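Local coordinates for protein HTH-type transcriptional regulator PrpR (Mycobacterium tuberculosis, PDB 6D2S) that regulates transcription of genes for short-chain fatty acid catabolism, through the glyoxylate and methylcitrate cycles, allowing assimilation of cholesterol-derived propionate in Mycobacterium tuberculosis, at residues 45-48 and 52-55; 68-71 and 76-79. All coordinates share one frame; numbering follows the deposited sequence. Where two conformers were deposited one is given.

Contact 1 (45-48 and 52-55); sequences ELMR and GISV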
loop_
_atom_site.group_PDB
_atom_site.type_symbol
_atom_site.label_atom_id
_atom_site.label_comp_id
_atom_site.label_asym_id
_atom_site.label_seq_id
_atom_site.Cartn_x
_atom_site.Cartn_y
_atom_site.Cartn_z
ATOM N N GLU A 45 -0.928 -21.989 -1.685
ATOM C CA GLU A 45 -0.038 -23.105 -1.989
ATOM C C GLU A 45 1.347 -22.883 -1.395
ATOM O O GLU A 45 1.925 -23.795 -0.792
ATOM C CB GLU A 45 0.051 -23.302 -3.508
ATOM C CG GLU A 45 0.851 -24.518 -3.937
ATOM C CD GLU A 45 0.892 -24.685 -5.447
ATOM O OE1 GLU A 45 1.999 -24.641 -6.029
ATOM O OE2 GLU A 45 -0.187 -24.855 -6.054
ATOM N N LEU A 46 1.907 -21.678 -1.572
ATOM C CA LEU A 46 3.209 -21.374 -0.981
ATOM C C LEU A 46 3.178 -21.545 0.536
ATOM O O LEU A 46 4.089 -22.142 1.127
ATOM C CB LEU A 46 3.633 -19.949 -1.361
ATOM C CG LEU A 46 4.944 -19.387 -0.816
ATOM C CD1 LEU A 46 6.100 -20.289 -1.190
ATOM C CD2 LEU A 46 5.178 -17.968 -1.350
ATOM N N MET A 47 2.129 -21.035 1.186
ATOM C CA MET A 47 2.056 -21.135 2.644
ATOM C C MET A 47 2.054 -22.586 3.100
ATOM O O MET A 47 2.716 -22.937 4.086
ATOM C CB MET A 47 0.812 -20.408 3.163
ATOM C CG MET A 47 0.930 -18.896 3.045
ATOM S SD MET A 47 2.108 -18.264 4.260
ATOM C CE MET A 47 0.994 -17.746 5.564
ATOM N N ARG A 48 1.312 -23.444 2.394
ATOM C CA ARG A 48 1.292 -24.871 2.707
ATOM C C ARG A 48 2.654 -25.511 2.457
ATOM O O ARG A 48 3.180 -26.243 3.305
ATOM C CB ARG A 48 0.213 -25.547 1.850
ATOM C CG ARG A 48 -0.149 -26.955 2.209
ATOM C CD ARG A 48 -1.380 -27.380 1.401
ATOM N NE ARG A 48 -1.681 -28.793 1.590
ATOM C CZ ARG A 48 -1.151 -29.765 0.862
ATOM N NH1 ARG A 48 -0.298 -29.469 -0.113
ATOM N NH2 ARG A 48 -1.472 -31.028 1.111
ATOM N N GLY A 52 3.837 -25.176 5.998
ATOM C CA GLY A 52 2.835 -26.049 6.555
ATOM C C GLY A 52 1.637 -25.313 7.103
ATOM O O GLY A 52 0.890 -25.880 7.899
ATOM N N ILE A 53 1.424 -24.069 6.687
ATOM C CA ILE A 53 0.260 -23.306 7.118
ATOM C C ILE A 53 -0.854 -23.519 6.109
ATOM O O ILE A 53 -0.644 -23.370 4.903
ATOM C CB ILE A 53 0.599 -21.819 7.265
ATOM C CG1 ILE A 53 1.593 -21.631 8.412
ATOM C CG2 ILE A 53 -0.682 -20.995 7.475
ATOM C CD1 ILE A 53 2.182 -20.263 8.460
ATOM N N SER A 54 -2.032 -23.899 6.601
ATOM C CA SER A 54 -3.209 -24.090 5.763
ATOM C C SER A 54 -4.034 -22.807 5.764
ATOM O O SER A 54 -4.459 -22.340 6.827
ATOM C CB SER A 54 -4.050 -25.262 6.273
ATOM O OG SER A 54 -3.368 -26.498 6.110
ATOM N N VAL A 55 -4.274 -22.259 4.585
ATOM C CA VAL A 55 -5.116 -21.074 4.435
ATOM C C VAL A 55 -6.528 -21.543 4.128
ATOM O O VAL A 55 -6.733 -22.400 3.254
ATOM C CB VAL A 55 -4.592 -20.152 3.318
ATOM C CG1 VAL A 55 -5.581 -19.016 3.064
ATOM C CG2 VAL A 55 -3.209 -19.612 3.660
#
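Met47 has its CG anti to the carbonyl carbon (chi1 -71°) and bends twice more along the chain, which swings its methyl group beside Ile53. The two side chains then run side by side in the same direction, with Met47 CE 4.0 Å from Ile53 CD1 and nearly as close to the CG2 branch. Nearer the backbone, Met47 CB meets Val55 CG2 at 4.1 Å. The flexible thioether chain thus meets Ile53 with its end and Val55 with its base, two beta-branched residues whose shapes suit an extended backbone.

At the backbone, helix 39-51 ends just before Gly52. This residue takes a positive phi of 68°, the left-handed conformation, which glycine adopts readily, and turns the chain back toward carbonyls of the final turns of the helix. Its N donates to Arg48 O at 3.0 Å through a rather bent bond, while Ile53 N reaches Met47 O at 3.1 Å. Both donors sit above the carbonyl planes instead of within them, yet two carbonyls near the helix end gain partners.

The contact therefore joins helix 39-51 to strand 54-58. Ile91 and Leu95 of helix 84-99 pack on Met47, Val98 packs on Ile53, and Leu76 and Val78 of strand 75-79 lie against Ile53 and Val55.

Contact 2 (68-71 and 76-79); sequences RYHP and LRVA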
loop_
_atom_site.group_PDB
_atom_site.type_symbol
_atom_site.label_atom_id
_atom_site.label_comp_id
_atom_site.label_asym_id
_atom_site.label_seq_id
_atom_site.Cartn_x
_atom_site.Cartn_y
_atom_site.Cartn_z
ATOM N N ARG A 68 -7.525 -14.306 10.844
ATOM C CA ARG A 68 -7.225 -14.798 12.185
ATOM C C ARG A 68 -6.270 -15.968 12.029
ATOM O O ARG A 68 -6.607 -16.957 11.372
ATOM C CB ARG A 68 -8.494 -15.233 12.935
ATOM C CG ARG A 68 -8.263 -15.622 14.401
ATOM C CD ARG A 68 -7.837 -14.418 15.228
ATOM N NE ARG A 68 -7.416 -14.768 16.583
ATOM C CZ ARG A 68 -8.164 -14.589 17.668
ATOM N NH1 ARG A 68 -9.379 -14.067 17.564
ATOM N NH2 ARG A 68 -7.695 -14.928 18.857
ATOM N N TYR A 69 -5.080 -15.852 12.612
ATOM C CA TYR A 69 -4.108 -16.924 12.564
ATOM C C TYR A 69 -4.282 -17.815 13.790
ATOM O O TYR A 69 -4.424 -17.317 14.910
ATOM C CB TYR A 69 -2.689 -16.358 12.489
ATOM C CG TYR A 69 -1.647 -17.433 12.334
ATOM C CD1 TYR A 69 -1.744 -18.364 11.309
ATOM C CD2 TYR A 69 -0.566 -17.517 13.205
ATOM C CE1 TYR A 69 -0.808 -19.354 11.155
ATOM C CE2 TYR A 69 0.383 -18.507 13.054
ATOM C CZ TYR A 69 0.257 -19.419 12.027
ATOM O OH TYR A 69 1.185 -20.416 11.870
ATOM N N HIS A 70 -4.301 -19.128 13.562
ATOM C CA HIS A 70 -4.416 -20.143 14.607
ATOM C C HIS A 70 -3.056 -20.825 14.743
ATOM O O HIS A 70 -2.799 -21.855 14.099
ATOM C CB HIS A 70 -5.515 -21.155 14.265
ATOM C CG HIS A 70 -6.902 -20.579 14.292
ATOM N ND1 HIS A 70 -7.852 -20.966 15.215
ATOM C CD2 HIS A 70 -7.500 -19.650 13.507
ATOM C CE1 HIS A 70 -8.972 -20.298 15.000
ATOM N NE2 HIS A 70 -8.784 -19.489 13.972
ATOM N N PRO A 71 -2.157 -20.300 15.577
ATOM C CA PRO A 71 -0.772 -20.810 15.581
ATOM C C PRO A 71 -0.640 -22.232 16.084
ATOM O O PRO A 71 0.340 -22.905 15.740
ATOM C CB PRO A 71 -0.038 -19.830 16.502
ATOM C CG PRO A 71 -1.101 -19.277 17.389
ATOM C CD PRO A 71 -2.357 -19.212 16.546
ATOM N N LEU A 76 -4.521 -20.379 8.846
ATOM C CA LEU A 76 -4.819 -18.963 8.668
ATOM C C LEU A 76 -6.210 -18.857 8.058
ATOM O O LEU A 76 -6.422 -19.283 6.918
ATOM C CB LEU A 76 -3.793 -18.272 7.771
ATOM C CG LEU A 76 -4.134 -16.805 7.472
ATOM C CD1 LEU A 76 -4.068 -15.961 8.745
ATOM C CD2 LEU A 76 -3.204 -16.233 6.404
ATOM N N ARG A 77 -7.150 -18.296 8.815
ATOM C CA ARG A 77 -8.480 -18.006 8.294
ATOM C C ARG A 77 -8.505 -16.606 7.694
ATOM O O ARG A 77 -7.989 -15.655 8.290
ATOM C CB ARG A 77 -9.525 -18.140 9.405
ATOM C CG ARG A 77 -9.749 -19.586 9.792
ATOM C CD ARG A 77 -10.409 -19.688 11.155
ATOM N NE ARG A 77 -11.736 -19.081 11.167
ATOM C CZ ARG A 77 -12.245 -18.431 12.210
ATOM N NH1 ARG A 77 -11.527 -18.285 13.321
ATOM N NH2 ARG A 77 -13.467 -17.920 12.145
ATOM N N VAL A 78 -9.089 -16.489 6.511
ATOM C CA VAL A 78 -9.121 -15.246 5.758
ATOM C C VAL A 78 -10.576 -14.959 5.432
ATOM O O VAL A 78 -11.312 -15.864 5.025
ATOM C CB VAL A 78 -8.267 -15.335 4.476
ATOM C CG1 VAL A 78 -8.398 -14.052 3.647
ATOM C CG2 VAL A 78 -6.808 -15.615 4.834
ATOM N N ALA A 79 -10.992 -13.708 5.635
ATOM C CA ALA A 79 -12.404 -13.350 5.542
ATOM C C ALA A 79 -12.958 -13.590 4.141
ATOM O O ALA A 79 -12.383 -13.147 3.146
ATOM C CB ALA A 79 -12.602 -11.878 5.920
#
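Backbone hydrogen bonds hold Arg68 and Arg77 together as an antiparallel hydrogen-bonded pair. Arg68 N gives to Arg77 O at 2.9 Å, and Arg77 N returns an equally short bond to Arg68 O. The neighbouring Tyr69 and Leu76 form a non-hydrogen-bonded pair, with their CA atoms 4.5 Å apart. The strands belong to a beta hairpin, and their short axes run 164° apart.

The apolar contact lies on the face bearing Tyr69 and Leu76, whose side chains cross at about a right angle. Leu76 CD1 rests on Tyr69 CB at 4.0 Å, while Leu76 CB approaches the edge of the phenol ring near CD1. A branched aliphatic group suits this buried place, and the broad tyrosine ring reaches on past it; Gln94 of helix 84-99 touches both.

Polar side chains meet on the other face. Arg77 bends at chi3 (63°), bringing NH1 to His70 NE2 at 3.1 Å. This bond is nearly straight, with each nitrogen lying almost in the plane of the other's flat group, although the two planes are turned 59° apart. Arg77 CD also lies alongside the imidazole, 3.3 Å from NE2. The guanidinium is engaged at a second nitrogen as well: NE forms a salt bridge with Asp58.

Arginine suits this position because its several N-H groups can serve a carboxylate and an imidazole together. Since His70 NE2 accepts a hydrogen bond here, the imidazole is probably neutral, with its hydrogen on ND1, and the nearby positive charge would favour that form.

Overall arrangement
Contacts 1 and 2 follow each other along the chain, with centres 11 Å apart, and both reach one three-stranded mixed sheet in the region of the IrrE N-terminal-like domain. Strand 75-79 lies in the middle, parallel to strand 54-58 and antiparallel to strand 67-70. A probable hydrogen bond from Leu76 N to Ser54 O, 2.8 Å long, joins the two contacts directly. Side chains connect them too: Ile53 CD1 packs on Tyr69 OH at 3.6 Å, and Val55 CG1 on Val78 CG2 at 4.0 Å. Helix 84-99 touches residues of both. No residue of either contact is among those that bind calcium or sodium; between them they join helix 39-51 and the hairpin to one sheet.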